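Local structure of aminotransferase class-III (Sphaerobacter thermophilus DSM 20745, 6K8H) at residues G8-L22 against V55-F67. The protein is a class-III aminotransferase, an omega-transaminase of the large family of pyridoxal-phosphate-dependent enzymes, built here as a two-chain assembly. Sequence-based numbering, arbitrary orientation.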
ATOM      1  N   GLY B   8      19.838  28.518   8.690  1.00 32.79           N
ATOM      2  CA  GLY B   8      20.621  28.961   9.828  1.00 35.63           C
ATOM      3  C   GLY B   8      21.652  27.941  10.283  1.00 31.42           C
ATOM      4  O   GLY B   8      22.032  27.908  11.453  1.00 34.54           O
ATOM      5  N   GLY B   9      22.104  27.104   9.353  1.00 26.09           N
ATOM      6  CA  GLY B   9      23.146  26.137   9.631  1.00 19.67           C
ATOM      7  C   GLY B   9      22.726  24.926  10.444  1.00 21.07           C
ATOM      8  O   GLY B   9      23.390  24.590  11.425  1.00 19.65           O
ATOM      9  N   ASN B  10      21.650  24.240  10.037  1.00 17.55           N
ATOM     10  CA  ASN B  10      21.253  22.954  10.624  1.00 16.66           C
ATOM     11  C   ASN B  10      21.062  23.021  12.141  1.00 14.93           C
ATOM     12  O   ASN B  10      21.641  22.242  12.897  1.00 14.55           O
ATOM     13  CB  ASN B  10      22.274  21.873  10.258  1.00 12.89           C
ATOM     14  CG  ASN B  10      22.269  21.560   8.782  1.00 17.28           C
ATOM     15  OD1 ASN B  10      21.221  21.612   8.139  1.00 16.09           O
ATOM     16  ND2 ASN B  10      23.435  21.252   8.229  1.00 15.98           N
ATOM     17  N   VAL B  11      20.239  23.963  12.604  1.00 17.18           N
ATOM     18  CA  VAL B  11      20.115  24.113  14.051  1.00 18.28           C
ATOM     19  C   VAL B  11      19.443  22.903  14.699  1.00 17.10           C
ATOM     20  O   VAL B  11      19.621  22.679  15.904  1.00 13.75           O
ATOM     21  CB  VAL B  11      19.369  25.416  14.408  1.00 18.55           C
ATOM     22  CG1 VAL B  11      20.039  26.600  13.740  1.00 21.58           C
ATOM     23  CG2 VAL B  11      17.915  25.344  13.999  1.00 20.69           C
ATOM     24  N   TYR B  12      18.729  22.078  13.924  1.00 12.00           N
ATOM     25  CA  TYR B  12      18.046  20.920  14.501  1.00 10.75           C
ATOM     26  C   TYR B  12      19.013  19.941  15.142  1.00 10.84           C
ATOM     27  O   TYR B  12      18.594  19.150  15.992  1.00 11.44           O
ATOM     28  CB  TYR B  12      17.213  20.191  13.434  1.00 11.38           C
ATOM     29  CG  TYR B  12      18.016  19.294  12.503  1.00  9.86           C
ATOM     30  CD1 TYR B  12      18.676  19.811  11.390  1.00  8.07           C
ATOM     31  CD2 TYR B  12      18.100  17.932  12.729  1.00  9.61           C
ATOM     32  CE1 TYR B  12      19.409  18.985  10.541  1.00  9.33           C
ATOM     33  CE2 TYR B  12      18.825  17.104  11.893  1.00  9.29           C
ATOM     34  CZ  TYR B  12      19.490  17.635  10.808  1.00 10.44           C
ATOM     35  OH  TYR B  12      20.205  16.793   9.971  1.00 11.68           O
ATOM     36  N   ARG B  13      20.290  19.969  14.748  1.00 11.06           N
ATOM     37  CA  ARG B  13      21.295  19.083  15.327  1.00 11.19           C
ATOM     38  C   ARG B  13      21.729  19.497  16.732  1.00 14.77           C
ATOM     39  O   ARG B  13      22.415  18.716  17.402  1.00 16.78           O
ATOM     40  CB  ARG B  13      22.528  19.029  14.423  1.00 13.80           C
ATOM     41  CG  ARG B  13      22.284  18.535  13.001  1.00 12.92           C
ATOM     42  CD  ARG B  13      23.528  17.849  12.511  1.00 17.45           C
ATOM     43  NE  ARG B  13      23.443  17.251  11.178  1.00 12.81           N
ATOM     44  CZ  ARG B  13      23.218  15.960  10.943  1.00 16.53           C
ATOM     45  NH1 ARG B  13      23.012  15.114  11.945  1.00 15.25           N
ATOM     46  NH2 ARG B  13      23.204  15.508   9.697  1.00 16.12           N
ATOM     47  N   GLU B  14      21.363  20.688  17.194  1.00 16.12           N
ATOM     48  CA  GLU B  14      21.788  21.127  18.518  1.00 17.08           C
ATOM     49  C   GLU B  14      21.011  20.393  19.609  1.00 18.59           C
ATOM     50  O   GLU B  14      19.835  20.071  19.427  1.00 19.26           O
ATOM     51  CB  GLU B  14      21.577  22.628  18.688  1.00 15.86           C
ATOM     52  CG  GLU B  14      22.351  23.503  17.728  1.00 20.41           C
ATOM     53  CD  GLU B  14      21.859  24.941  17.764  1.00 33.92           C
ATOM     54  OE1 GLU B  14      20.883  25.195  18.505  1.00 40.76           O
ATOM     55  OE2 GLU B  14      22.434  25.811  17.064  1.00 40.06           O
ATOM     56  N   PRO B  15      21.632  20.151  20.765  1.00 22.69           N
ATOM     57  CA  PRO B  15      20.883  19.566  21.887  1.00 22.71           C
ATOM     58  C   PRO B  15      19.709  20.448  22.278  1.00 18.45           C
ATOM     59  O   PRO B  15      19.774  21.675  22.197  1.00 22.46           O
ATOM     60  CB  PRO B  15      21.921  19.472  23.013  1.00 25.20           C
ATOM     61  CG  PRO B  15      23.127  20.238  22.538  1.00 25.03           C
ATOM     62  CD  PRO B  15      23.075  20.249  21.045  1.00 24.56           C
ATOM     63  N   GLY B  16      18.606  19.802  22.650  1.00 26.53           N
ATOM     64  CA  GLY B  16      17.416  20.535  23.016  1.00 22.26           C
ATOM     65  C   GLY B  16      16.687  21.174  21.859  1.00 20.26           C
ATOM     66  O   GLY B  16      15.777  21.973  22.086  1.00 19.58           O
ATOM     67  N   SER B  17      17.056  20.856  20.620  1.00 18.42           N
ATOM     68  CA  SER B  17      16.270  21.300  19.478  1.00 20.61           C
ATOM     69  C   SER B  17      14.874  20.659  19.520  1.00 16.35           C
ATOM     70  O   SER B  17      14.603  19.716  20.277  1.00 12.94           O
ATOM     71  CB  SER B  17      16.969  20.943  18.171  1.00 16.16           C
ATOM     72  OG  SER B  17      16.880  19.548  17.955  1.00 16.87           O
ATOM     73  N   ALA B  18      13.962  21.206  18.713  1.00 15.03           N
ATOM     74  CA  ALA B  18      12.657  20.569  18.559  1.00 16.73           C
ATOM     75  C   ALA B  18      12.795  19.149  18.018  1.00 14.44           C
ATOM     76  O   ALA B  18      12.127  18.221  18.500  1.00 11.66           O
ATOM     77  CB  ALA B  18      11.769  21.409  17.647  1.00 15.34           C
ATOM     78  N   ALA B  19      13.664  18.962  17.017  1.00 11.43           N
ATOM     79  CA  ALA B  19      13.878  17.633  16.451  1.00 11.69           C
ATOM     80  C   ALA B  19      14.421  16.659  17.490  1.00 13.87           C
ATOM     81  O   ALA B  19      14.072  15.479  17.474  1.00 13.87           O
ATOM     82  CB  ALA B  19      14.821  17.708  15.250  1.00 10.56           C
ATOM     83  N   ALA B  20      15.309  17.116  18.376  1.00 14.80           N
ATOM     84  CA  ALA B  20      15.840  16.206  19.390  1.00 17.44           C
ATOM     85  C   ALA B  20      14.744  15.748  20.355  1.00 13.48           C
ATOM     86  O   ALA B  20      14.674  14.565  20.709  1.00 17.88           O
ATOM     87  CB  ALA B  20      16.993  16.876  20.148  1.00 18.05           C
ATOM     88  N   ASP B  21      13.880  16.674  20.791  1.00 15.67           N
ATOM     89  CA  ASP B  21      12.772  16.318  21.679  1.00 15.87           C
ATOM     90  C   ASP B  21      11.813  15.358  20.993  1.00 16.04           C
ATOM     91  O   ASP B  21      11.352  14.371  21.589  1.00 14.14           O
ATOM     92  CB  ASP B  21      12.007  17.574  22.102  1.00 16.42           C
ATOM     93  CG  ASP B  21      12.791  18.472  23.056  1.00 25.22           C
ATOM     94  OD1 ASP B  21      13.867  18.073  23.552  1.00 23.00           O
ATOM     95  OD2 ASP B  21      12.304  19.597  23.310  1.00 27.52           O
ATOM     96  N   LEU B  22      11.479  15.658  19.737  1.00 13.63           N
ATOM     97  CA  LEU B  22      10.604  14.785  18.972  1.00 12.73           C
ATOM     98  C   LEU B  22      11.212  13.403  18.826  1.00 12.49           C
ATOM     99  O   LEU B  22      10.508  12.406  18.959  1.00 13.39           O
ATOM    100  CB  LEU B  22      10.309  15.396  17.601  1.00 10.66           C
ATOM    101  CG  LEU B  22       9.375  16.604  17.640  1.00 11.08           C
ATOM    102  CD1 LEU B  22       9.444  17.374  16.331  1.00 13.23           C
ATOM    103  CD2 LEU B  22       7.968  16.151  17.946  1.00 16.70           C
ATOM    104  N   VAL B  55       9.090  25.567  -0.556  1.00  7.65           N
ATOM    105  CA  VAL B  55       9.819  25.718   0.700  1.00  7.97           C
ATOM    106  C   VAL B  55       9.281  24.726   1.726  1.00  8.56           C
ATOM    107  O   VAL B  55       8.066  24.650   1.945  1.00  9.57           O
ATOM    108  CB  VAL B  55       9.727  27.157   1.234  1.00 15.65           C
ATOM    109  CG1 VAL B  55      10.430  27.265   2.570  1.00 11.75           C
ATOM    110  CG2 VAL B  55      10.333  28.137   0.224  1.00 13.61           C
ATOM    111  N   ILE B  56      10.189  23.985   2.362  1.00  7.66           N
ATOM    112  CA  ILE B  56       9.873  23.117   3.492  1.00  9.41           C
ATOM    113  C   ILE B  56      10.438  23.745   4.768  1.00  8.76           C
ATOM    114  O   ILE B  56      11.583  24.216   4.789  1.00 10.93           O
ATOM    115  CB  ILE B  56      10.409  21.682   3.271  1.00  7.02           C
ATOM    116  CG1 ILE B  56      10.000  20.765   4.416  1.00  6.78           C
ATOM    117  CG2 ILE B  56      11.935  21.656   3.088  1.00  9.24           C
ATOM    118  CD1 ILE B  56      10.109  19.253   4.066  1.00  6.97           C
ATOM    119  N   VAL B  57       9.634  23.738   5.835  1.00  9.54           N
ATOM    120  CA  VAL B  57       9.953  24.368   7.115  1.00 10.99           C
ATOM    121  C   VAL B  57       9.990  23.282   8.182  1.00 10.96           C
ATOM    122  O   VAL B  57       8.997  22.558   8.376  1.00 11.04           O
ATOM    123  CB  VAL B  57       8.921  25.450   7.478  1.00 16.05           C
ATOM    124  CG1 VAL B  57       9.289  26.150   8.791  1.00 14.18           C
ATOM    125  CG2 VAL B  57       8.781  26.457   6.346  1.00 16.12           C
ATOM    126  N   ASP B  58      11.118  23.192   8.895  1.00 10.03           N
ATOM    127  CA  ASP B  58      11.270  22.131   9.873  1.00 10.89           C
ATOM    128  C   ASP B  58      10.805  22.603  11.252  1.00 14.04           C
ATOM    129  O   ASP B  58      10.449  23.771  11.457  1.00 12.69           O
ATOM    130  CB  ASP B  58      12.715  21.560   9.856  1.00  8.66           C
ATOM    131  CG  ASP B  58      13.774  22.413  10.577  1.00 15.35           C
ATOM    132  OD1 ASP B  58      13.474  23.400  11.291  1.00 12.74           O
ATOM    133  OD2 ASP B  58      14.972  22.055  10.401  1.00  9.96           O
ATOM    134  N   ALA B  59      10.750  21.650  12.187  1.00 11.22           N
ATOM    135  CA  ALA B  59      10.160  21.888  13.499  1.00 12.08           C
ATOM    136  C   ALA B  59      10.953  22.911  14.299  1.00 17.02           C
ATOM    137  O   ALA B  59      10.448  23.431  15.301  1.00 16.51           O
ATOM    138  CB  ALA B  59      10.040  20.564  14.270  1.00 11.41           C
ATOM    139  N   ASP B  60      12.185  23.200  13.879  1.00 12.84           N
ATOM    140  CA  ASP B  60      13.013  24.231  14.482  1.00 16.51           C
ATOM    141  C   ASP B  60      12.959  25.554  13.724  1.00 15.14           C
ATOM    142  O   ASP B  60      13.763  26.448  14.005  1.00 16.20           O
ATOM    143  CB  ASP B  60      14.456  23.740  14.571  1.00 14.73           C
ATOM    144  CG  ASP B  60      14.608  22.589  15.538  1.00 15.68           C
ATOM    145  OD1 ASP B  60      14.672  22.861  16.748  1.00 17.20           O
ATOM    146  OD2 ASP B  60      14.632  21.418  15.092  1.00 16.19           O
ATOM    147  N   GLY B  61      12.031  25.703  12.778  1.00 14.68           N
ATOM    148  CA  GLY B  61      11.857  26.955  12.070  1.00 14.46           C
ATOM    149  C   GLY B  61      12.807  27.196  10.911  1.00 14.56           C
ATOM    150  O   GLY B  61      12.726  28.258  10.281  1.00 14.89           O
ATOM    151  N   GLU B  62      13.712  26.263  10.616  1.00 10.57           N
ATOM    152  CA  GLU B  62      14.675  26.453   9.536  1.00 11.81           C
ATOM    153  C   GLU B  62      14.004  26.146   8.198  1.00 12.02           C
ATOM    154  O   GLU B  62      13.394  25.088   8.034  1.00 14.20           O
ATOM    155  CB  GLU B  62      15.896  25.558   9.763  1.00  9.81           C
ATOM    156  CG  GLU B  62      17.052  25.731   8.756  1.00 14.53           C
ATOM    157  CD  GLU B  62      18.408  25.390   9.378  1.00 17.35           C
ATOM    158  OE1 GLU B  62      18.463  25.262  10.619  1.00 15.85           O
ATOM    159  OE2 GLU B  62      19.413  25.251   8.638  1.00 18.18           O
ATOM    160  N   GLU B  63      14.099  27.072   7.252  1.00  8.38           N
ATOM    161  CA  GLU B  63      13.453  26.915   5.956  1.00 13.16           C
ATOM    162  C   GLU B  63      14.464  26.525   4.892  1.00 10.38           C
ATOM    163  O   GLU B  63      15.573  27.064   4.841  1.00 12.08           O
ATOM    164  CB  GLU B  63      12.740  28.203   5.547  1.00 13.03           C
ATOM    165  CG  GLU B  63      11.995  28.855   6.681  1.00 17.96           C
ATOM    166  CD  GLU B  63      11.012  29.908   6.208  1.00 29.55           C
ATOM    167  OE1 GLU B  63      11.195  30.440   5.087  1.00 31.22           O
ATOM    168  OE2 GLU B  63      10.052  30.193   6.959  1.00 31.67           O
ATOM    169  N   ARG B  64      14.077  25.593   4.027  1.00  8.89           N
ATOM    170  CA  ARG B  64      14.951  25.178   2.940  1.00  9.07           C
ATOM    171  C   ARG B  64      14.132  25.058   1.660  1.00 11.13           C
ATOM    172  O   ARG B  64      12.943  24.739   1.697  1.00 10.83           O
ATOM    173  CB  ARG B  64      15.647  23.841   3.251  1.00 11.55           C
ATOM    174  CG  ARG B  64      16.417  23.792   4.580  1.00 10.33           C
ATOM    175  CD  ARG B  64      16.892  22.362   4.912  1.00  9.09           C
ATOM    176  NE  ARG B  64      17.747  22.330   6.108  1.00 10.38           N
ATOM    177  CZ  ARG B  64      17.311  22.154   7.358  1.00 12.36           C
ATOM    178  NH1 ARG B  64      16.015  21.982   7.603  1.00  8.63           N
ATOM    179  NH2 ARG B  64      18.177  22.131   8.374  1.00 11.32           N
ATOM    180  N   LEU B  65      14.774  25.308   0.524  1.00  9.41           N
ATOM    181  CA  LEU B  65      14.142  24.989  -0.752  1.00  9.38           C
ATOM    182  C   LEU B  65      14.108  23.475  -0.923  1.00  9.03           C
ATOM    183  O   LEU B  65      15.134  22.802  -0.772  1.00 11.53           O
ATOM    184  CB  LEU B  65      14.905  25.637  -1.905  1.00 12.34           C
ATOM    185  CG  LEU B  65      14.746  27.153  -2.057  1.00 14.92           C
ATOM    186  CD1 LEU B  65      15.687  27.660  -3.128  1.00 14.56           C
ATOM    187  CD2 LEU B  65      13.297  27.502  -2.397  1.00 12.12           C
ATOM    188  N   ASP B  66      12.928  22.931  -1.228  1.00  9.49           N
ATOM    189  CA  ASP B  66      12.711  21.482  -1.221  1.00  6.23           C
ATOM    190  C   ASP B  66      12.971  20.930  -2.620  1.00  9.26           C
ATOM    191  O   ASP B  66      12.171  21.150  -3.538  1.00  8.09           O
ATOM    192  CB  ASP B  66      11.293  21.147  -0.761  1.00  6.91           C
ATOM    193  CG  ASP B  66      11.100  19.663  -0.461  1.00  8.07           C
ATOM    194  OD1 ASP B  66      11.886  18.834  -0.961  1.00  8.85           O
ATOM    195  OD2 ASP B  66      10.151  19.313   0.283  1.00  9.75           O
ATOM    196  N   PHE B  67      14.105  20.244  -2.788  1.00  7.83           N
ATOM    197  CA  PHE B  67      14.422  19.517  -4.011  1.00  8.60           C
ATOM    198  C   PHE B  67      14.270  18.007  -3.843  1.00  7.84           C
ATOM    199  O   PHE B  67      14.825  17.239  -4.637  1.00  9.62           O
ATOM    200  CB  PHE B  67      15.830  19.850  -4.487  1.00  9.01           C
ATOM    201  CG  PHE B  67      15.968  21.242  -5.014  1.00  7.00           C
ATOM    202  CD1 PHE B  67      16.116  22.311  -4.146  1.00  6.95           C
ATOM    203  CD2 PHE B  67      15.948  21.485  -6.375  1.00  8.62           C
ATOM    204  CE1 PHE B  67      16.256  23.616  -4.634  1.00  7.02           C
ATOM    205  CE2 PHE B  67      16.079  22.774  -6.874  1.00  8.14           C
ATOM    206  CZ  PHE B  67      16.228  23.838  -6.004  1.00  7.05           C
TER
HETATM  207  O   HOH W   1      17.488  22.936  11.088  1.00 14.32           O
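Glu62 and Asp60 of the hairpin 55-67 take backbone N-H groups of the N-terminal segment 8-22. Glu62 offers both oxygens on their syn sides: OE1 takes Val11 N at 3.0 Å and OE2 takes Asn10 N at 2.8 Å, with a weak third bond from Gly8 N. Its CG lies anti to the backbone N (chi1 -175°) and the chain continues extended, a reach that suits glutamate to a loop standing off the strand. The shorter Asp60 serves the start of helix 18-29, its OD1 accepting from Ala18 N at 2.7 Å and its OD2 from Ala19 N at 3.3 Å, both about 20° out of the carboxylate plane. A negative charge here should interact favourably with the helix dipole. Ser17, the N-cap, accepts from Ala20 N through OG, which also donates to Tyr12 O. The small Ala18 lets the helix come close, its CB 3.9 Å from Ala59 CB, while Leu22 CD1 covers the same methyl.

Arg64 lies between Asp58 and Glu62. Arg64 NH2 reaches Asn10 OD1 (3.1 Å) on a lone pair, amide and guanidinium nearly coplanar, while NH1 forms a salt bridge with Asp58 OD2 and NE is held by Met407 O. Toward Glu62 OE2, well out of the guanidinium plane, NH2 contributes charge alone. A water links Tyr12 N, Asp58 OD2 and Arg64 NH2, with a weaker bond to Glu62 OE1. Asp58 OD1 in turn accepts from Glu62 N, just past the type I turn from Asp58 to Gly61, where Gly61 adopts a positive phi (82°). Further out, Asn10 ND2 and Arg13 tie the segment to Glu404. The hairpin of strands 55-58 and 63-66 thus receives the N-terminal segment through side chains at and beside its turn, joining it to the small mixed sheet of this class-III aminotransferase.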